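PDB 2ORY: lipase from Photobacterium sp. M37, which catalyses the hydrolysis of triacylglycerols as a cold-adapted bacterial lipase with an alpha/beta hydrolase fold. Local coordinates for residues 15-20 with 88-93; 57-62 with 139-144; 98-103 with 236-241; 109-114 with 125-130; 203-208 with 226-231. One frame throughout, in Å; residues are numbered along the deposited sequence.

Interaction 1: 15-20 with 88-93; sequences MSYYGI and AIRGTN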
# COMPACT_ATOMS: atom_id res chain seq x y z
N MET A 15 -7.16 -1.00 -8.57
CA MET A 15 -7.75 -2.18 -9.19
C MET A 15 -7.59 -3.35 -8.22
O MET A 15 -8.33 -4.32 -8.28
CB MET A 15 -7.03 -2.49 -10.51
CG MET A 15 -7.70 -3.59 -11.34
SD MET A 15 -6.87 -3.87 -12.93
CE MET A 15 -5.54 -4.90 -12.43
N SER A 16 -6.60 -3.24 -7.32
CA SER A 16 -6.33 -4.26 -6.31
C SER A 16 -7.51 -4.45 -5.38
O SER A 16 -7.70 -5.53 -4.81
CB SER A 16 -5.13 -3.84 -5.46
OG SER A 16 -4.03 -3.53 -6.27
N TYR A 17 -8.29 -3.40 -5.21
CA TYR A 17 -9.43 -3.42 -4.31
C TYR A 17 -10.71 -4.12 -4.78
O TYR A 17 -11.67 -4.21 -4.03
CB TYR A 17 -9.74 -1.98 -3.87
CG TYR A 17 -8.73 -1.45 -2.86
CD1 TYR A 17 -8.06 -0.25 -3.09
CD2 TYR A 17 -8.45 -2.15 -1.69
CE1 TYR A 17 -7.12 0.23 -2.18
CE2 TYR A 17 -7.52 -1.68 -0.77
CZ TYR A 17 -6.86 -0.48 -1.02
OH TYR A 17 -5.94 -0.01 -0.11
N TYR A 18 -10.73 -4.63 -6.01
CA TYR A 18 -11.93 -5.30 -6.47
C TYR A 18 -12.24 -6.44 -5.53
O TYR A 18 -11.35 -7.17 -5.13
CB TYR A 18 -11.74 -5.84 -7.89
CG TYR A 18 -12.21 -4.88 -8.95
CD1 TYR A 18 -11.34 -4.45 -9.95
CD2 TYR A 18 -13.52 -4.41 -8.97
CE1 TYR A 18 -11.76 -3.59 -10.95
CE2 TYR A 18 -13.96 -3.55 -9.97
CZ TYR A 18 -13.08 -3.15 -10.95
OH TYR A 18 -13.49 -2.31 -11.96
N GLY A 19 -13.51 -6.56 -5.16
CA GLY A 19 -13.90 -7.63 -4.25
C GLY A 19 -13.49 -7.41 -2.79
O GLY A 19 -13.30 -8.38 -2.05
N ILE A 20 -13.37 -6.16 -2.38
CA ILE A 20 -12.97 -5.87 -1.00
C ILE A 20 -14.08 -6.22 -0.01
O ILE A 20 -13.81 -6.52 1.15
CB ILE A 20 -12.55 -4.38 -0.85
CG1 ILE A 20 -11.07 -4.29 -0.50
CG2 ILE A 20 -13.36 -3.69 0.24
CD1 ILE A 20 -10.69 -5.07 0.71
N ALA A 88 1.47 -5.35 -7.54
CA ALA A 88 0.53 -4.52 -6.79
C ALA A 88 0.08 -5.25 -5.52
O ALA A 88 -0.16 -6.46 -5.54
CB ALA A 88 -0.68 -4.16 -7.67
N ILE A 89 -0.02 -4.50 -4.42
CA ILE A 89 -0.37 -5.08 -3.13
C ILE A 89 -1.55 -4.38 -2.48
O ILE A 89 -1.66 -3.16 -2.51
CB ILE A 89 0.88 -5.05 -2.20
CG1 ILE A 89 1.94 -6.02 -2.77
CG2 ILE A 89 0.49 -5.37 -0.74
CD1 ILE A 89 3.32 -5.88 -2.18
N ARG A 90 -2.41 -5.18 -1.86
CA ARG A 90 -3.61 -4.68 -1.19
C ARG A 90 -3.64 -5.27 0.22
O ARG A 90 -3.14 -6.38 0.43
CB ARG A 90 -4.85 -5.17 -1.95
CG ARG A 90 -6.19 -4.76 -1.36
CD ARG A 90 -7.35 -5.57 -1.95
NE ARG A 90 -7.52 -6.83 -1.25
CZ ARG A 90 -8.44 -7.74 -1.55
NH1 ARG A 90 -9.27 -7.53 -2.56
NH2 ARG A 90 -8.51 -8.87 -0.87
N GLY A 91 -4.21 -4.53 1.16
CA GLY A 91 -4.38 -4.98 2.53
C GLY A 91 -5.88 -5.09 2.74
O GLY A 91 -6.60 -5.45 1.81
N THR A 92 -6.37 -4.76 3.93
CA THR A 92 -7.80 -4.83 4.26
C THR A 92 -8.57 -3.63 3.70
O THR A 92 -7.97 -2.65 3.28
CB THR A 92 -7.98 -4.81 5.77
OG1 THR A 92 -6.99 -5.65 6.34
CG2 THR A 92 -9.32 -5.33 6.18
N ASN A 93 -9.90 -3.72 3.71
CA ASN A 93 -10.75 -2.63 3.24
C ASN A 93 -10.26 -1.40 3.98
O ASN A 93 -10.42 -1.29 5.21
CB ASN A 93 -12.19 -2.91 3.60
CG ASN A 93 -13.13 -1.87 3.05
OD1 ASN A 93 -12.71 -0.84 2.52
ND2 ASN A 93 -14.43 -2.14 3.17
O HOH W 1 -4.50 -1.95 1.54
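The guanidinium of Arg-90 has CD1 of Ile-20 over one face, 4.0 Å above the plane and offset toward the rim. At its edge, in plane, lies the backbone O of Tyr-18, 3.3 Å from Arg-90 NH1. The ring of Tyr-17 is touched by CG and CD of the arginine chain, with Arg-90 CG 3.4 Å from Tyr-17 CE2. The plane of this ring is 11° from that of the guanidinium. The arginine chain runs straight out from strand 84-90 and bends at chi3 (85°). This turns its head into two overlapping beta turns, type I at 15-18 and type II at 17-20. Ile-20 continues past it to Asn-93, with Ile-20 CG2 3.4 Å from the amide carbon CG of Asn-93. Ser-16 OG lies 3.7 Å from CB of Ala-88, and its hydrogen bond goes back to Phe-12 O.

One water is shared by Tyr-17 OH and Gly-91 N, at 2.6 Å from Gly-91 N. Tyr-17 OH also hydrogen-bonds His-173 ND1, and its side chain touches Ser-174. The contact thus packs the loop after helix 5-15 onto the end of a central strand, next to the probable nucleophile elbow of an alpha/beta hydrolase.

Interaction 2: 57-62 with 139-144; sequences GPAVYT and LKPKSH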
# COMPACT_ATOMS: atom_id res chain seq x y z
N GLY A 57 -0.95 -14.37 -9.69
CA GLY A 57 -2.02 -13.99 -8.80
C GLY A 57 -3.27 -13.69 -9.61
O GLY A 57 -3.31 -14.00 -10.81
N PRO A 58 -4.30 -13.11 -8.99
CA PRO A 58 -4.25 -12.73 -7.57
C PRO A 58 -4.12 -13.86 -6.52
O PRO A 58 -4.82 -14.87 -6.58
CB PRO A 58 -5.53 -11.91 -7.37
CG PRO A 58 -6.48 -12.49 -8.38
CD PRO A 58 -5.59 -12.73 -9.60
N ALA A 59 -3.18 -13.67 -5.60
CA ALA A 59 -2.97 -14.59 -4.49
C ALA A 59 -3.63 -13.86 -3.31
O ALA A 59 -3.26 -12.73 -2.96
CB ALA A 59 -1.49 -14.77 -4.21
N VAL A 60 -4.62 -14.50 -2.71
CA VAL A 60 -5.37 -13.88 -1.63
C VAL A 60 -5.17 -14.54 -0.28
O VAL A 60 -5.08 -15.76 -0.18
CB VAL A 60 -6.90 -13.89 -1.95
CG1 VAL A 60 -7.68 -13.14 -0.87
CG2 VAL A 60 -7.16 -13.27 -3.32
N TYR A 61 -5.07 -13.71 0.76
CA TYR A 61 -4.96 -14.20 2.12
C TYR A 61 -6.26 -13.73 2.80
O TYR A 61 -6.46 -12.53 2.96
CB TYR A 61 -3.77 -13.60 2.86
CG TYR A 61 -3.64 -14.15 4.27
CD1 TYR A 61 -3.05 -15.39 4.50
CD2 TYR A 61 -4.18 -13.46 5.36
CE1 TYR A 61 -3.00 -15.94 5.78
CE2 TYR A 61 -4.13 -14.00 6.66
CZ TYR A 61 -3.54 -15.24 6.87
OH TYR A 61 -3.47 -15.78 8.14
N THR A 62 -7.13 -14.68 3.16
CA THR A 62 -8.41 -14.39 3.81
C THR A 62 -8.89 -15.64 4.54
O THR A 62 -8.80 -16.76 4.02
CB THR A 62 -9.54 -13.97 2.81
OG1 THR A 62 -9.66 -14.95 1.77
CG2 THR A 62 -9.23 -12.64 2.19
N LEU A 139 2.58 -16.35 0.08
CA LEU A 139 1.40 -16.52 -0.75
C LEU A 139 1.70 -17.31 -2.02
O LEU A 139 2.79 -17.22 -2.57
CB LEU A 139 0.83 -15.16 -1.16
CG LEU A 139 -0.03 -14.30 -0.23
CD1 LEU A 139 -0.23 -12.94 -0.89
CD2 LEU A 139 -1.40 -14.98 0.04
N LYS A 140 0.71 -18.07 -2.47
CA LYS A 140 0.82 -18.85 -3.70
C LYS A 140 -0.54 -18.84 -4.38
O LYS A 140 -1.56 -19.15 -3.75
CB LYS A 140 1.23 -20.30 -3.41
CG LYS A 140 2.67 -20.47 -2.91
CD LYS A 140 3.09 -21.94 -2.76
CE LYS A 140 4.55 -22.07 -2.30
NZ LYS A 140 5.04 -23.49 -2.21
N PRO A 141 -0.58 -18.47 -5.67
CA PRO A 141 -1.87 -18.45 -6.36
C PRO A 141 -2.40 -19.88 -6.35
O PRO A 141 -1.63 -20.84 -6.34
CB PRO A 141 -1.50 -17.97 -7.76
CG PRO A 141 -0.21 -17.24 -7.56
CD PRO A 141 0.51 -18.11 -6.59
N LYS A 142 -3.72 -20.02 -6.35
CA LYS A 142 -4.30 -21.36 -6.35
C LYS A 142 -4.43 -21.89 -7.78
O LYS A 142 -4.03 -21.23 -8.73
CB LYS A 142 -5.68 -21.32 -5.67
CG LYS A 142 -5.63 -20.85 -4.22
CD LYS A 142 -7.02 -20.75 -3.62
CE LYS A 142 -6.98 -19.95 -2.32
NZ LYS A 142 -5.90 -20.45 -1.42
N SER A 143 -5.00 -23.08 -7.91
CA SER A 143 -5.21 -23.70 -9.22
C SER A 143 -6.02 -22.82 -10.16
O SER A 143 -6.96 -22.15 -9.74
CB SER A 143 -5.93 -25.05 -9.03
OG SER A 143 -6.30 -25.63 -10.28
N HIS A 144 -5.62 -22.83 -11.43
CA HIS A 144 -6.30 -22.08 -12.50
C HIS A 144 -6.06 -20.59 -12.44
O HIS A 144 -6.63 -19.83 -13.22
CB HIS A 144 -7.80 -22.36 -12.47
CG HIS A 144 -8.14 -23.81 -12.60
ND1 HIS A 144 -9.39 -24.31 -12.30
CD2 HIS A 144 -7.38 -24.87 -12.97
CE1 HIS A 144 -9.39 -25.62 -12.49
NE2 HIS A 144 -8.19 -25.99 -12.89
O HOH W 2 -5.31 -17.52 -6.07
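Leu-139 reaches across to strand 52-63 and spans three of its residues. Its CG stands anti to the carbonyl carbon (chi1 -80°), and the chi2 of 171° spreads the two methyls along the strand. Leu-139 CD1 lies 3.7 Å from Ala-59 O. Further on, Leu-139 CD2 lies 3.8 Å from Val-60 O. The same Leu-139 CD2 is 3.9 Å from Tyr-61 CB. Leu-139 CB and Ala-59 CB are also 3.9 Å apart, so the small alanine is met by both the root and one branch of the leucine.

Tyr-61 has CG anti to its own backbone N (chi1 -178°). This carries the ring away from the loop, and CB alone makes the contact. Pro-141 lies at the other end. CG of the Pro-141 ring lies 3.6 Å from Gly-57 N. Ala-59 CB faces the same Pro-141 CG at 4.4 Å. Gly-57 has backbone angles at which a CB would jam against the preceding carbonyl O and Ala-59 N. A cis peptide bond to Pro-58 follows it. The Pro-58 ring points to the other side, onto Ile-33 and Leu-34 of helix 30-43.

No direct hydrogen bond joins the two segments. One water bridges them: it donates to Pro-58 O and accepts from Lys-142 N. Backbone pairing of Ala-59 and Tyr-61 is with Met-73 and Ala-71 of the neighbouring strand 66-78. Gly-57 has a backbone hydrogen bond to Pro-146, just beyond the loop segment. Residues 139-144 themselves therefore lie against the edge strand through apolar contact and a bridging water, not as a further sheet strand.

Interaction 3: 98-103 with 236-241; sequences SDWLFN and DIVPYA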
# COMPACT_ATOMS: atom_id res chain seq x y z
N SER A 98 -10.09 3.60 11.69
CA SER A 98 -10.01 3.50 13.15
C SER A 98 -9.86 2.05 13.61
O SER A 98 -9.21 1.77 14.61
CB SER A 98 -11.24 4.15 13.80
OG SER A 98 -11.11 4.22 15.20
N ASP A 99 -10.46 1.12 12.87
CA ASP A 99 -10.39 -0.29 13.23
C ASP A 99 -9.08 -0.97 12.85
O ASP A 99 -8.44 -1.55 13.72
CB ASP A 99 -11.57 -1.07 12.63
CG ASP A 99 -12.92 -0.64 13.22
OD1 ASP A 99 -12.94 0.28 14.06
OD2 ASP A 99 -13.96 -1.21 12.84
N TRP A 100 -8.68 -0.92 11.58
CA TRP A 100 -7.45 -1.59 11.18
C TRP A 100 -6.16 -0.82 11.48
O TRP A 100 -5.09 -1.43 11.57
CB TRP A 100 -7.48 -1.99 9.69
CG TRP A 100 -7.51 -0.86 8.73
CD1 TRP A 100 -8.62 -0.30 8.15
CD2 TRP A 100 -6.38 -0.09 8.25
NE1 TRP A 100 -8.26 0.76 7.36
CE2 TRP A 100 -6.90 0.92 7.40
CE3 TRP A 100 -5.00 -0.16 8.46
CZ2 TRP A 100 -6.07 1.86 6.76
CZ3 TRP A 100 -4.17 0.78 7.82
CH2 TRP A 100 -4.72 1.77 6.98
N LEU A 101 -6.25 0.49 11.64
CA LEU A 101 -5.06 1.29 11.94
C LEU A 101 -4.93 1.66 13.43
O LEU A 101 -3.98 1.26 14.10
CB LEU A 101 -5.05 2.57 11.08
CG LEU A 101 -3.87 3.51 11.34
CD1 LEU A 101 -2.59 2.86 10.84
CD2 LEU A 101 -4.09 4.85 10.64
N PHE A 102 -5.89 2.41 13.97
CA PHE A 102 -5.82 2.79 15.39
C PHE A 102 -5.76 1.61 16.37
O PHE A 102 -5.12 1.70 17.41
CB PHE A 102 -7.02 3.67 15.78
CG PHE A 102 -7.02 5.04 15.17
CD1 PHE A 102 -6.10 5.39 14.19
CD2 PHE A 102 -7.95 5.98 15.59
CE1 PHE A 102 -6.11 6.66 13.63
CE2 PHE A 102 -7.97 7.26 15.05
CZ PHE A 102 -7.05 7.60 14.06
N ASN A 103 -6.46 0.52 16.07
CA ASN A 103 -6.45 -0.62 16.99
C ASN A 103 -5.37 -1.67 16.72
O ASN A 103 -5.48 -2.82 17.15
CB ASN A 103 -7.83 -1.29 16.99
CG ASN A 103 -8.86 -0.49 17.73
OD1 ASN A 103 -9.08 -0.68 18.92
ND2 ASN A 103 -9.49 0.44 17.02
N ASP A 236 -4.91 13.18 4.67
CA ASP A 236 -5.17 11.76 4.91
C ASP A 236 -4.46 11.44 6.22
O ASP A 236 -3.24 11.62 6.33
CB ASP A 236 -4.59 10.92 3.77
CG ASP A 236 -4.74 9.42 3.99
OD1 ASP A 236 -5.44 9.01 4.94
OD2 ASP A 236 -4.14 8.65 3.22
N ILE A 237 -5.20 10.97 7.22
CA ILE A 237 -4.60 10.65 8.52
C ILE A 237 -3.69 9.41 8.54
O ILE A 237 -2.75 9.35 9.32
CB ILE A 237 -5.67 10.46 9.64
CG1 ILE A 237 -6.58 9.30 9.29
CG2 ILE A 237 -6.48 11.74 9.86
CD1 ILE A 237 -7.63 9.01 10.33
N VAL A 238 -3.94 8.44 7.67
CA VAL A 238 -3.14 7.20 7.67
C VAL A 238 -1.63 7.35 7.69
O VAL A 238 -0.95 6.75 8.52
CB VAL A 238 -3.57 6.32 6.51
CG1 VAL A 238 -2.65 5.10 6.39
CG2 VAL A 238 -5.00 5.91 6.74
N PRO A 239 -1.06 8.15 6.76
CA PRO A 239 0.39 8.33 6.75
C PRO A 239 0.89 8.98 8.03
O PRO A 239 2.09 9.00 8.26
CB PRO A 239 0.60 9.26 5.56
CG PRO A 239 -0.47 8.87 4.65
CD PRO A 239 -1.66 8.76 5.57
N TYR A 240 -0.02 9.51 8.85
CA TYR A 240 0.39 10.17 10.10
C TYR A 240 0.76 9.23 11.25
O TYR A 240 1.11 9.69 12.34
CB TYR A 240 -0.69 11.14 10.60
CG TYR A 240 -0.76 12.46 9.86
CD1 TYR A 240 -1.29 12.53 8.57
CD2 TYR A 240 -0.32 13.65 10.45
CE1 TYR A 240 -1.40 13.73 7.89
CE2 TYR A 240 -0.42 14.88 9.77
CZ TYR A 240 -0.96 14.91 8.49
OH TYR A 240 -1.08 16.09 7.80
N ALA A 241 0.63 7.93 11.03
CA ALA A 241 0.99 6.93 12.03
C ALA A 241 2.24 6.24 11.50
O ALA A 241 2.36 6.04 10.28
CB ALA A 241 -0.14 5.92 12.19
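A wider pi-type turn lies at 98-102 of helix 97-102, and from it Trp-100, Leu-101 and Phe-102 all lean on the loop of Asp-236. In this alpha/beta hydrolase that loop lies between helix 214-224 and helix 244-247, and Asp-236 is probably the acid of a Ser-His-Asp triad: its OD2 hydrogen-bonds His-312 ND1 and Tyr-316 OH. Its OD1 is met by Val-238 N from above the carboxylate plane at 3.2 Å, an Asx turn that leads into the 3-10 turn of 238-240.

The contact between the segments is apolar. Trp-100 has CG between its backbone N and carbonyl carbon (chi1 66°). This torsion swings the indole round until the rim of its six-membered ring faces Val-238. Val-238 CG1 is 4.0 Å from Trp-100 CH2, near the ring plane. Leu-101 adds both branches: CD2 lies 3.9 Å from Val-238 CA, while CD1 meets Ala-241 CB at 4.1 Å. Trp-100 also touches Ser-174, and Val-238 touches His-312, so the packing borders the probable catalytic residues. Helix 265-278 covers Phe-102 through Ile-271 and Met-274. Phe-102 crosses Ile-237 at about a right angle, with its CZ 4.0 Å from Ile-237 CD1.

Interaction 4: 109-114 with 125-130; sequences AMKKWP and ISESTS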
# COMPACT_ATOMS: atom_id res chain seq x y z
N ALA A 109 5.44 -3.86 19.38
CA ALA A 109 6.58 -4.78 19.39
C ALA A 109 7.24 -4.66 18.02
O ALA A 109 6.56 -4.43 17.02
CB ALA A 109 6.10 -6.22 19.64
N MET A 110 8.56 -4.81 17.96
CA MET A 110 9.27 -4.69 16.68
C MET A 110 10.28 -5.79 16.42
O MET A 110 10.77 -6.43 17.36
CB MET A 110 9.98 -3.32 16.59
CG MET A 110 9.06 -2.13 16.79
SD MET A 110 9.88 -0.53 16.67
CE MET A 110 9.77 -0.22 14.86
N LYS A 111 10.60 -5.99 15.14
CA LYS A 111 11.58 -6.98 14.71
C LYS A 111 12.69 -6.30 13.90
O LYS A 111 12.45 -5.38 13.11
CB LYS A 111 10.92 -8.08 13.87
CG LYS A 111 10.37 -9.22 14.73
CD LYS A 111 9.77 -10.34 13.88
CE LYS A 111 9.55 -11.62 14.70
NZ LYS A 111 8.69 -11.41 15.91
N LYS A 112 13.92 -6.75 14.08
CA LYS A 112 15.00 -6.14 13.35
C LYS A 112 14.87 -6.59 11.90
O LYS A 112 14.49 -7.73 11.63
CB LYS A 112 16.37 -6.53 13.92
CG LYS A 112 16.75 -7.98 13.73
CD LYS A 112 18.21 -8.13 13.29
CE LYS A 112 19.19 -7.62 14.34
NZ LYS A 112 20.58 -7.54 13.78
N TRP A 113 15.13 -5.66 10.99
CA TRP A 113 15.08 -5.93 9.56
C TRP A 113 16.03 -7.11 9.33
O TRP A 113 17.22 -7.04 9.64
CB TRP A 113 15.54 -4.70 8.78
CG TRP A 113 15.53 -4.87 7.30
CD1 TRP A 113 16.61 -4.80 6.46
CD2 TRP A 113 14.38 -5.07 6.47
NE1 TRP A 113 16.19 -4.93 5.16
CE2 TRP A 113 14.83 -5.10 5.13
CE3 TRP A 113 13.01 -5.23 6.73
CZ2 TRP A 113 13.96 -5.28 4.04
CZ3 TRP A 113 12.13 -5.41 5.64
CH2 TRP A 113 12.62 -5.43 4.32
N PRO A 114 15.50 -8.21 8.80
CA PRO A 114 16.35 -9.37 8.58
C PRO A 114 17.20 -9.45 7.32
O PRO A 114 18.05 -10.34 7.21
CB PRO A 114 15.37 -10.55 8.69
CG PRO A 114 14.09 -9.99 8.20
CD PRO A 114 14.07 -8.55 8.70
N ILE A 125 11.41 -3.01 12.08
CA ILE A 125 10.09 -2.81 11.52
C ILE A 125 9.08 -3.31 12.55
O ILE A 125 9.41 -4.12 13.42
CB ILE A 125 9.93 -3.61 10.20
CG1 ILE A 125 10.26 -5.08 10.44
CG2 ILE A 125 10.82 -3.01 9.13
CD1 ILE A 125 10.02 -5.94 9.22
N SER A 126 7.85 -2.83 12.47
CA SER A 126 6.82 -3.26 13.41
C SER A 126 6.53 -4.73 13.10
O SER A 126 6.73 -5.18 11.97
CB SER A 126 5.54 -2.47 13.19
OG SER A 126 4.98 -2.81 11.93
N GLU A 127 6.07 -5.48 14.10
CA GLU A 127 5.73 -6.87 13.88
C GLU A 127 4.56 -6.87 12.92
O GLU A 127 4.38 -7.78 12.11
CB GLU A 127 5.32 -7.55 15.18
CG GLU A 127 6.43 -7.69 16.20
CD GLU A 127 6.07 -8.68 17.30
OE1 GLU A 127 4.88 -8.72 17.68
OE2 GLU A 127 6.97 -9.41 17.78
N SER A 128 3.75 -5.82 13.02
CA SER A 128 2.60 -5.63 12.15
C SER A 128 3.00 -5.77 10.68
O SER A 128 2.46 -6.60 9.94
CB SER A 128 2.00 -4.25 12.41
OG SER A 128 0.77 -4.10 11.76
N THR A 129 3.97 -4.97 10.24
CA THR A 129 4.39 -5.06 8.84
C THR A 129 5.20 -6.35 8.63
O THR A 129 5.11 -6.98 7.57
CB THR A 129 5.24 -3.82 8.39
OG1 THR A 129 6.55 -3.90 8.96
CG2 THR A 129 4.58 -2.52 8.84
N SER A 130 5.96 -6.75 9.65
CA SER A 130 6.74 -7.99 9.55
C SER A 130 5.82 -9.18 9.20
O SER A 130 6.12 -9.96 8.29
CB SER A 130 7.49 -8.25 10.86
OG SER A 130 8.26 -9.44 10.79
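Lys-111 and Ile-125 form an antiparallel hydrogen-bonded pair. Lys-111 N to Ile-125 O and Ile-125 N to Lys-111 O are both 2.8 Å, and both are nearly straight. A third backbone bond runs from Glu-127 N to Ala-109 O at 3.1 Å, tilted from the carbonyl plane. The side chains of Lys-111 and Glu-127 add a salt bridge, with Lys-111 NZ 3.2 Å from Glu-127 OE2. The lysine reaches it by a late bend at chi4 (56°), while the glutamate stays extended beyond CG. The hydrogen bond within this bridge is weak.

Met-110 and Ser-126 make the non-hydrogen-bonded pair, and their side chains diverge. Ser-126 is the N-cap of helix 127-138: its OG accepts from Thr-129 N at 2.9 Å. Its backbone O takes two donors, Ser-130 N and Thr-129 OG1.

The packing lies around this polar centre. CB of Ala-109 is 3.4 Å from the carboxylate carbon CD of Glu-127. Lys-111 CD passes Ser-130 OG at 3.6 Å, so the aliphatic part of the lysine runs beside the first helical turn. Ile-125 turns CD1 to the edge of the Trp-113 ring, in its plane, and Ile-125 CG2 is 3.9 Å from Trp-113 CE3.

Strands 110-112 and 124-126 form a small beta hairpin apart from the central sheet, and its second strand runs straight into helix 127-138. Trp-113 packs on Leu-185 and Trp-186 of helix 175-189, where its NE1 hydrogen-bonds Asp-189, and meets Phe-216 of helix 214-224 edge-to-face.

Interaction 5: 203-208 with 226-231; sequences TIPFAG and DQCTRI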
# COMPACT_ATOMS: atom_id res chain seq x y z
N THR A 203 9.50 1.73 -6.54
CA THR A 203 8.23 1.60 -5.86
C THR A 203 7.52 2.94 -5.70
O THR A 203 8.15 3.96 -5.42
CB THR A 203 8.42 0.95 -4.46
OG1 THR A 203 7.16 0.85 -3.80
CG2 THR A 203 9.36 1.78 -3.60
N ILE A 204 6.20 2.91 -5.90
CA ILE A 204 5.36 4.09 -5.75
C ILE A 204 4.24 3.71 -4.78
O ILE A 204 3.18 3.26 -5.19
CB ILE A 204 4.78 4.56 -7.11
CG1 ILE A 204 5.92 4.98 -8.03
CG2 ILE A 204 3.88 5.79 -6.91
CD1 ILE A 204 5.45 5.50 -9.40
N PRO A 205 4.49 3.88 -3.48
CA PRO A 205 3.50 3.55 -2.44
C PRO A 205 2.63 4.74 -2.08
O PRO A 205 3.14 5.82 -1.80
CB PRO A 205 4.37 3.13 -1.27
CG PRO A 205 5.54 4.08 -1.40
CD PRO A 205 5.81 4.16 -2.89
N PHE A 206 1.31 4.53 -2.07
CA PHE A 206 0.36 5.58 -1.73
C PHE A 206 -0.22 5.43 -0.33
O PHE A 206 -0.40 4.32 0.16
CB PHE A 206 -0.85 5.57 -2.69
CG PHE A 206 -0.50 5.80 -4.14
CD1 PHE A 206 -0.03 4.75 -4.94
CD2 PHE A 206 -0.61 7.06 -4.71
CE1 PHE A 206 0.33 4.96 -6.27
CE2 PHE A 206 -0.26 7.28 -6.05
CZ PHE A 206 0.21 6.22 -6.82
N ALA A 207 -0.48 6.57 0.31
CA ALA A 207 -1.17 6.61 1.60
C ALA A 207 -0.77 5.60 2.66
O ALA A 207 -1.61 5.11 3.42
CB ALA A 207 -2.66 6.46 1.32
N GLY A 208 0.52 5.29 2.73
CA GLY A 208 0.94 4.30 3.69
C GLY A 208 1.43 4.80 5.02
O GLY A 208 2.02 5.89 5.11
N ASP A 226 15.81 7.87 -5.53
CA ASP A 226 14.84 8.35 -6.51
C ASP A 226 13.89 7.28 -7.00
O ASP A 226 12.83 7.60 -7.54
CB ASP A 226 15.53 8.97 -7.73
CG ASP A 226 16.16 10.31 -7.42
OD1 ASP A 226 15.49 11.17 -6.82
OD2 ASP A 226 17.35 10.48 -7.78
N GLN A 227 14.26 6.01 -6.83
CA GLN A 227 13.41 4.92 -7.28
C GLN A 227 12.16 4.74 -6.42
O GLN A 227 11.39 3.80 -6.64
CB GLN A 227 14.21 3.63 -7.36
CG GLN A 227 15.33 3.73 -8.38
CD GLN A 227 14.80 3.87 -9.79
OE1 GLN A 227 14.36 2.89 -10.41
NE2 GLN A 227 14.84 5.09 -10.32
N CYS A 228 11.98 5.60 -5.43
CA CYS A 228 10.76 5.57 -4.62
C CYS A 228 10.08 6.93 -4.62
O CYS A 228 10.69 7.96 -4.29
CB CYS A 228 11.01 5.15 -3.15
SG CYS A 228 9.50 5.34 -2.06
N THR A 229 8.80 6.93 -5.00
CA THR A 229 8.01 8.15 -4.99
C THR A 229 6.87 7.91 -4.00
O THR A 229 5.92 7.21 -4.31
CB THR A 229 7.42 8.47 -6.38
OG1 THR A 229 8.50 8.68 -7.30
CG2 THR A 229 6.53 9.72 -6.33
N ARG A 230 6.98 8.48 -2.81
CA ARG A 230 5.97 8.31 -1.76
C ARG A 230 4.88 9.36 -1.92
O ARG A 230 5.12 10.55 -1.76
CB ARG A 230 6.64 8.47 -0.38
CG ARG A 230 6.25 7.42 0.65
CD ARG A 230 5.60 8.04 1.85
NE ARG A 230 6.37 9.12 2.44
CZ ARG A 230 5.85 10.00 3.29
NH1 ARG A 230 4.57 9.91 3.64
NH2 ARG A 230 6.60 10.98 3.78
N ILE A 231 3.67 8.91 -2.22
CA ILE A 231 2.57 9.84 -2.43
C ILE A 231 1.57 9.81 -1.29
O ILE A 231 0.93 8.79 -1.03
CB ILE A 231 1.89 9.54 -3.80
CG1 ILE A 231 2.93 9.71 -4.92
CG2 ILE A 231 0.70 10.48 -4.03
CD1 ILE A 231 2.44 9.46 -6.34
O HOH W 3 2.79 7.63 2.82
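In neighbouring, nearly parallel chains, Phe-206 and Ile-231 both have chi1 -60°, which points them the same way. Phe-206 CE2 is 3.5 Å from Ile-231 CD1, and Phe-206 CD2 is 3.6 Å from Ile-231 CB. Ile-204 has almost the same setting (chi1 -63°), and Ile-204 CG2 meets Ile-231 CD1 at 4.0 Å. Thr-203 behaves differently. Its OG1 is anti to the backbone N and hydrogen-bonds Val-170 O, which turns Thr-203 CG2 to Cys-228 CB at 3.8 Å.

The backbones are laced by four hydrogen bonds. Thr-203 N binds Gln-227 O at 2.8 Å, and Thr-203 O accepts from Thr-229 N. Further along, Pro-205 O accepts from Ile-231 N, and Ile-231 O from Ala-207 N. Residues 227-231 thus pair alongside strand 199-206 in strand-like, parallel fashion at the edge of the central alpha/beta hydrolase sheet, after a connection through helix 214-224. CA-H...O contacts fill in between, such as Phe-206 CA to Ile-231 O at 3.3 Å.

On the other side from Phe-206, Pro-205 sets CD 4.0 Å from Cys-228 SG and packs on Ser-180 and Ser-181 of helix 175-189. Ala-207, just past the strand, touches Asp-236 and His-312 of the probable triad. Arg-230 bends at chi2 and chi3. Its NH2 hydrogen-bonds Lys-287 O, while NH1 donates to a water that in turn donates to Gly-208 O.

From the N terminus, interaction 1 brings the loop after helix 5-15 back to strand 84-90. Interaction 2 opens inside that loop, on strand 52-63, and closes beyond helix 127-138, so the two cross. Interaction 3 starts on helix 97-102, still within the loop of interaction 2, and closes at 236-241, so these cross as well. Interaction 4, a local hairpin, is nested in both. Interaction 5 is nested in interaction 3 alone and lies at strand 199-206, the opposite edge of the sheet from strand 52-63 of interaction 2. Interactions 3 and 5 touch where Ala-207 meets Val-238 and Gly-208 meets Pro-239. Interactions 1 and 3 touch through Asn-93 and Trp-100, beside the probable active site.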